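Monomethylamine methyltransferase mtmB1 (PDB 1NTH) catalyses the transfer of the methyl group from monomethylamine to the corrinoid cofactor of its partner protein MtmC, a step in methanogenesis from methylamine. Local coordinates at residues G387-A390 with R391-G395; I404-K407 with L408-Y412; K115-V118 with G119-A122. All coordinates share one frame; numbering follows the deposited sequence. Where two conformers were deposited one is given.

Following the chain from the N terminus, contact 3 (115-118 with 119-122) comes first, a tight reversal in the connection from strand 111-114 to strand 125-128 of the parallel barrel sheet. Contacts 1 and 2 follow much later, each within a single helix near its C-terminal end: contact 1 on helix 380-393, contact 2 on the next helix, 398-410. All three are local and lie in series, so none nests in or crosses another. Contacts 1 and 2 do not touch, their centres about 17 Å apart, yet both pack on helix 343-359. Contacts 1 and 3 do meet: Ala394 CB lies 3.4 Å from Lys121 O, so the residue just past helix 380-393 packs against the loop.

Contact 1: residues G387-A390 with R391-G395; sequences GEVA and RATAG
Val389 O is gripped twice by Thr393, through the backbone N at 2.9 Å and through OG1 at 2.8 Å. The two donors reach the carbonyl oxygen from opposite faces of its plane, the hydroxyl standing 36° out of it. What puts the hydroxyl there is chi1 of -57°, with OG1 opposite the carbonyl carbon of Thr393 and beside its N. Threonine suits this place near the end of helix 380-393: its hydroxyl is satisfied by its own helix, so the residue can sit buried against Ile354 of helix 343-359. Val389, packed on Ser350 and Ile354 of that helix, is a nonpolar neighbour. Ala390 O accepts from Ala394 N (3.0 Å), the last turn before the chain leaves helical geometry.

Round the helix, Glu388 and Arg391 run side by side. The arginine starts extended and bends at chi3, which folds its guanidinium back over Glu388 O, 4.1 Å from the centre of its face. NH2 then gives OE2 of Glu388 a nearly straight hydrogen bond (3.0 Å, 171°) within a salt bridge. OE2 lies near the guanidinium plane, while NH2 meets it on the anti side, well out of the carboxylate plane. Arg448 of helix 438-454 forms a salt bridge with the same OE2, and Tyr444 OH bonds OE1; Arg391 NH1 forms a salt bridge with Glu152, and its NH2 a hydrogen bond to Phe458 O at the C terminus. Two arginines around one buried carboxylate would probably favour its ionised form.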
loop_
_atom_site.group_PDB
_atom_site.type_symbol
_atom_site.label_atom_id
_atom_site.label_comp_id
_atom_site.label_asym_id
_atom_site.label_seq_id
_atom_site.Cartn_x
_atom_site.Cartn_y
_atom_site.Cartn_z
ATOM N N GLY A 387 -35.019 3.281 2.172
ATOM C CA GLY A 387 -34.373 3.029 3.448
ATOM C C GLY A 387 -35.265 3.220 4.662
ATOM O O GLY A 387 -35.242 2.405 5.583
ATOM N N GLU A 388 -36.050 4.296 4.681
ATOM C CA GLU A 388 -36.939 4.548 5.815
ATOM C C GLU A 388 -37.986 3.450 5.945
ATOM O O GLU A 388 -38.320 3.017 7.049
ATOM C CB GLU A 388 -37.641 5.899 5.668
ATOM C CG GLU A 388 -36.761 7.092 5.991
ATOM C CD GLU A 388 -37.541 8.224 6.632
ATOM O OE1 GLU A 388 -38.230 8.972 5.904
ATOM O OE2 GLU A 388 -37.474 8.353 7.874
ATOM N N VAL A 389 -38.502 3.004 4.807
ATOM C CA VAL A 389 -39.508 1.956 4.796
ATOM C C VAL A 389 -38.909 0.637 5.277
ATOM O O VAL A 389 -39.572 -0.139 5.966
ATOM C CB VAL A 389 -40.111 1.789 3.385
ATOM C CG1 VAL A 389 -41.010 0.561 3.336
ATOM C CG2 VAL A 389 -40.916 3.037 3.025
ATOM N N ALA A 390 -37.649 0.387 4.927
ATOM C CA ALA A 390 -36.988 -0.839 5.363
ATOM C C ALA A 390 -36.875 -0.837 6.887
ATOM O O ALA A 390 -37.104 -1.856 7.539
ATOM C CB ALA A 390 -35.601 -0.952 4.727
ATOM N N ARG A 391 -36.520 0.312 7.454
ATOM C CA ARG A 391 -36.397 0.426 8.902
ATOM C C ARG A 391 -37.749 0.163 9.562
ATOM O O ARG A 391 -37.837 -0.562 10.552
ATOM C CB ARG A 391 -35.911 1.824 9.296
ATOM C CG ARG A 391 -35.729 1.994 10.798
ATOM C CD ARG A 391 -35.405 3.436 11.176
ATOM N NE ARG A 391 -36.526 4.335 10.926
ATOM C CZ ARG A 391 -36.539 5.273 9.984
ATOM N NH1 ARG A 391 -35.488 5.440 9.193
ATOM N NH2 ARG A 391 -37.608 6.045 9.834
ATOM N N ALA A 392 -38.799 0.755 9.002
ATOM C CA ALA A 392 -40.147 0.594 9.537
ATOM C C ALA A 392 -40.658 -0.843 9.447
ATOM O O ALA A 392 -41.378 -1.311 10.329
ATOM C CB ALA A 392 -41.104 1.531 8.805
ATOM N N THR A 393 -40.278 -1.541 8.382
ATOM C CA THR A 393 -40.713 -2.918 8.158
ATOM C C THR A 393 -39.973 -3.961 8.997
ATOM O O THR A 393 -40.551 -4.976 9.385
ATOM C CB THR A 393 -40.556 -3.294 6.667
ATOM O OG1 THR A 393 -41.298 -2.368 5.866
ATOM C CG2 THR A 393 -41.074 -4.704 6.404
ATOM N N ALA A 394 -38.698 -3.713 9.271
ATOM C CA ALA A 394 -37.897 -4.655 10.045
ATOM C C ALA A 394 -38.556 -5.040 11.370
ATOM O O ALA A 394 -38.947 -4.177 12.153
ATOM C CB ALA A 394 -36.505 -4.073 10.303
ATOM N N GLY A 395 -38.686 -6.342 11.603
ATOM C CA GLY A 395 -39.273 -6.822 12.840
ATOM C C GLY A 395 -40.787 -6.947 12.881
ATOM O O GLY A 395 -41.331 -7.528 13.822
#

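Contact 2: residues I404-K407 with L408-Y412; sequences ILDK and LVSLY
This is a contact within one helix, the final turns of helix 398-410, on the outer part of the chain, where one side of the helix is buried against neighbouring helices and the other faces solvent. Backbone bonds of the i to i+4 kind carry it: Leu408 N to Ile404 O and Val409 N to Leu405 O, each 2.9 Å. Side chains also pack tightly against the carbonyls one turn back. CG2 of Val409 comes within 3.1 Å of Leu405 O, because it stands beside the backbone N, while CG1 takes the position opposite that N (chi1 177°).

The pattern is that of an amphipathic helix packed in the outer layer of a TIM-barrel protein. Leu405 and Leu408 turn to helix 343-359, Leu408 also meeting Leu451 and Leu454 of helix 438-454; Val409 packs on Leu312 of helix 309-325. Branched aliphatic residues fill such interfaces without polar atoms to satisfy. On the exposed side stands Lys407, its long chain fully extended beyond CG, as suits a charge best left in water, though its side chain also touches Leu454.

Toward the C-terminal end the i to i+4 bonds weaken: Ser410 N to Asp406 O is 3.3 Å, and Leu411 N to Lys407 O is weak too, while Leu411 N bonds Leu408 O, three residues back, at 2.9 Å. Ser410 OG adds a 2.8 Å bond to Asp406 O, the donor tilted 19° from the carbonyl plane. A small hydroxyl residue can close back on its own helix in this way, with chi1 of -70° setting OG beside its N. The carboxylate of Asp406 is engaged instead by Arg309, at the start of helix 309-325, through a salt bridge from OD1.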
loop_
_atom_site.group_PDB
_atom_site.type_symbol
_atom_site.label_atom_id
_atom_site.label_comp_id
_atom_site.label_asym_id
_atom_site.label_seq_id
_atom_site.Cartn_x
_atom_site.Cartn_y
_atom_site.Cartn_z
ATOM N N ILE A 404 -50.647 -5.261 4.932
ATOM C CA ILE A 404 -50.223 -3.937 4.495
ATOM C C ILE A 404 -49.910 -3.919 2.998
ATOM O O ILE A 404 -50.301 -2.993 2.284
ATOM C CB ILE A 404 -48.972 -3.467 5.280
ATOM C CG1 ILE A 404 -49.346 -3.217 6.743
ATOM C CG2 ILE A 404 -48.399 -2.203 4.651
ATOM C CD1 ILE A 404 -48.175 -2.816 7.627
ATOM N N LEU A 405 -49.215 -4.948 2.522
ATOM C CA LEU A 405 -48.857 -5.026 1.108
ATOM C C LEU A 405 -50.077 -5.105 0.203
ATOM O O LEU A 405 -50.119 -4.466 -0.849
ATOM C CB LEU A 405 -47.941 -6.227 0.854
ATOM C CG LEU A 405 -46.494 -6.028 1.318
ATOM C CD1 LEU A 405 -45.730 -7.337 1.198
ATOM C CD2 LEU A 405 -45.839 -4.931 0.483
ATOM N N ASP A 406 -51.070 -5.887 0.606
ATOM C CA ASP A 406 -52.275 -6.014 -0.203
ATOM C C ASP A 406 -52.951 -4.655 -0.357
ATOM O O ASP A 406 -53.403 -4.297 -1.446
ATOM C CB ASP A 406 -53.244 -7.012 0.433
ATOM C CG ASP A 406 -54.527 -7.165 -0.365
ATOM O OD1 ASP A 406 -54.447 -7.448 -1.580
ATOM O OD2 ASP A 406 -55.615 -7.001 0.224
ATOM N N LYS A 407 -53.009 -3.893 0.731
ATOM C CA LYS A 407 -53.632 -2.573 0.699
ATOM C C LYS A 407 -52.805 -1.565 -0.090
ATOM O O LYS A 407 -53.349 -0.751 -0.838
ATOM C CB LYS A 407 -53.830 -2.039 2.119
ATOM C CG LYS A 407 -54.780 -2.850 2.981
ATOM C CD LYS A 407 -54.894 -2.232 4.365
ATOM C CE LYS A 407 -55.822 -3.037 5.261
ATOM N NZ LYS A 407 -55.904 -2.446 6.628
ATOM N N LEU A 408 -51.489 -1.618 0.086
ATOM C CA LEU A 408 -50.593 -0.692 -0.594
ATOM C C LEU A 408 -50.556 -0.903 -2.101
ATOM O O LEU A 408 -50.703 0.047 -2.870
ATOM C CB LEU A 408 -49.177 -0.812 -0.019
ATOM C CG LEU A 408 -48.093 0.060 -0.663
ATOM C CD1 LEU A 408 -48.515 1.526 -0.667
ATOM C CD2 LEU A 408 -46.792 -0.123 0.106
ATOM N N VAL A 409 -50.362 -2.145 -2.527
ATOM C CA VAL A 409 -50.302 -2.433 -3.951
ATOM C C VAL A 409 -51.614 -2.043 -4.631
ATOM O O VAL A 409 -51.621 -1.627 -5.788
ATOM C CB VAL A 409 -49.998 -3.926 -4.200
ATOM C CG1 VAL A 409 -50.021 -4.225 -5.696
ATOM C CG2 VAL A 409 -48.626 -4.275 -3.614
ATOM N N SER A 410 -52.720 -2.162 -3.901
ATOM C CA SER A 410 -54.029 -1.806 -4.443
ATOM C C SER A 410 -54.133 -0.311 -4.726
ATOM O O SER A 410 -54.958 0.122 -5.533
ATOM C CB SER A 410 -55.139 -2.218 -3.473
ATOM O OG SER A 410 -55.267 -3.627 -3.410
ATOM N N LEU A 411 -53.293 0.481 -4.067
ATOM C CA LEU A 411 -53.315 1.926 -4.256
ATOM C C LEU A 411 -52.734 2.388 -5.590
ATOM O O LEU A 411 -52.969 3.524 -6.001
ATOM C CB LEU A 411 -52.568 2.628 -3.116
ATOM C CG LEU A 411 -53.157 2.545 -1.705
ATOM C CD1 LEU A 411 -52.269 3.315 -0.740
ATOM C CD2 LEU A 411 -54.566 3.118 -1.700
ATOM N N TYR A 412 -51.986 1.525 -6.273
ATOM C CA TYR A 412 -51.392 1.928 -7.543
ATOM C C TYR A 412 -51.472 0.920 -8.688
ATOM O O TYR A 412 -51.241 1.281 -9.841
ATOM C CB TYR A 412 -49.916 2.324 -7.330
ATOM C CG TYR A 412 -49.002 1.196 -6.867
ATOM C CD1 TYR A 412 -48.696 0.126 -7.709
ATOM C CD2 TYR A 412 -48.445 1.203 -5.587
ATOM C CE1 TYR A 412 -47.856 -0.911 -7.290
ATOM C CE2 TYR A 412 -47.604 0.171 -5.157
ATOM C CZ TYR A 412 -47.314 -0.880 -6.012
ATOM O OH TYR A 412 -46.486 -1.899 -5.592
#

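Contact 3: residues K115-V118 with G119-A122; sequences KRSV and GDKA
Asp120 closes back tightly on Ser117, its OD1 accepting from Ser117 N at 3.0 Å through the anti lone pair in a nearly straight bond. Between them runs a type II turn, closed by Asp120 N to Ser117 O (3.1 Å); the positive phi of Gly119 (68°), with Val118 O close by, suits a residue that has no CB. The other carboxylate oxygen, OD2, accepts from Ala122 N at 2.8 Å, an Asx turn, so one aspartate fixes the chain on both its sides.

Arg116 fastens the same reversal from the buried side. A bend at chi3 brings its guanidinium edge to Ala122 O, NE at 2.7 Å and NH2 more weakly; that oxygen lies near the guanidinium plane, but NE stands 48° above the carbonyl plane. NH1 reaches Thr357 O and Arg361 O.

The outer side is looser: a water lies within 2.9 Å of both Lys115 O and Asp120 OD1, and Ala122 and Lys121 are exposed, while Val118 is partly covered by Ile52. Guanidinium and carboxylate do not pair directly, and Arg116 NH2 reaches Asp120 O only weakly (3.3 Å). The N-H donors to OD1 and OD2, with the arginine nearby, would probably favour ionised Asp120.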
loop_
_atom_site.group_PDB
_atom_site.type_symbol
_atom_site.label_atom_id
_atom_site.label_comp_id
_atom_site.label_asym_id
_atom_site.label_seq_id
_atom_site.Cartn_x
_atom_site.Cartn_y
_atom_site.Cartn_z
ATOM N N LYS A 115 -26.233 -12.360 6.966
ATOM C CA LYS A 115 -27.532 -12.951 6.661
ATOM C C LYS A 115 -28.708 -12.425 7.481
ATOM O O LYS A 115 -28.579 -12.133 8.675
ATOM C CB LYS A 115 -27.472 -14.477 6.813
ATOM C CG LYS A 115 -28.793 -15.154 6.453
ATOM C CD LYS A 115 -28.755 -16.664 6.611
ATOM C CE LYS A 115 -30.106 -17.271 6.227
ATOM N NZ LYS A 115 -30.108 -18.752 6.375
ATOM N N ARG A 116 -29.856 -12.300 6.816
ATOM C CA ARG A 116 -31.096 -11.867 7.457
ATOM C C ARG A 116 -32.122 -12.973 7.253
ATOM O O ARG A 116 -32.137 -13.634 6.217
ATOM C CB ARG A 116 -31.643 -10.581 6.825
ATOM C CG ARG A 116 -30.860 -9.321 7.147
ATOM C CD ARG A 116 -31.566 -8.071 6.616
ATOM N NE ARG A 116 -32.818 -7.779 7.322
ATOM C CZ ARG A 116 -34.036 -7.966 6.818
ATOM N NH1 ARG A 116 -34.190 -8.450 5.589
ATOM N NH2 ARG A 116 -35.106 -7.666 7.544
ATOM N N SER A 117 -32.973 -13.180 8.248
ATOM C CA SER A 117 -34.007 -14.198 8.144
ATOM C C SER A 117 -35.317 -13.499 7.817
ATOM O O SER A 117 -35.390 -12.272 7.806
ATOM C CB SER A 117 -34.141 -14.952 9.467
ATOM O OG SER A 117 -34.500 -14.072 10.518
ATOM N N VAL A 118 -36.350 -14.283 7.536
ATOM C CA VAL A 118 -37.658 -13.718 7.250
ATOM C C VAL A 118 -38.102 -12.962 8.505
ATOM O O VAL A 118 -37.976 -13.478 9.616
ATOM C CB VAL A 118 -38.677 -14.835 6.933
ATOM C CG1 VAL A 118 -40.076 -14.251 6.802
ATOM C CG2 VAL A 118 -38.275 -15.550 5.652
ATOM N N GLY A 119 -38.594 -11.738 8.324
ATOM C CA GLY A 119 -39.055 -10.932 9.446
ATOM C C GLY A 119 -37.969 -10.466 10.403
ATOM O O GLY A 119 -38.260 -10.021 11.514
ATOM N N ASP A 120 -36.716 -10.553 9.970
ATOM C CA ASP A 120 -35.577 -10.159 10.798
ATOM C C ASP A 120 -35.693 -8.741 11.360
ATOM O O ASP A 120 -36.137 -7.822 10.671
ATOM C CB ASP A 120 -34.294 -10.284 9.973
ATOM C CG ASP A 120 -33.064 -10.495 10.828
ATOM O OD1 ASP A 120 -32.318 -11.457 10.555
ATOM O OD2 ASP A 120 -32.839 -9.704 11.769
ATOM N N LYS A 121 -35.285 -8.572 12.616
ATOM C CA LYS A 121 -35.315 -7.267 13.277
ATOM C C LYS A 121 -34.237 -6.357 12.691
ATOM O O LYS A 121 -34.351 -5.131 12.735
ATOM C CB LYS A 121 -35.058 -7.419 14.779
ATOM C CG LYS A 121 -36.106 -8.204 15.546
ATOM C CD LYS A 121 -37.367 -7.394 15.786
ATOM C CE LYS A 121 -38.328 -8.151 16.694
ATOM N NZ LYS A 121 -39.555 -7.365 16.994
ATOM N N ALA A 122 -33.182 -6.961 12.155
ATOM C CA ALA A 122 -32.092 -6.192 11.565
ATOM C C ALA A 122 -32.523 -5.587 10.237
ATOM O O ALA A 122 -33.288 -6.186 9.485
ATOM C CB ALA A 122 -30.873 -7.084 11.359
HETATM O O HOH W 1 -29.615 -10.548 10.865
HETATM O O HOH W 2 -37.972 -7.837 8.554
#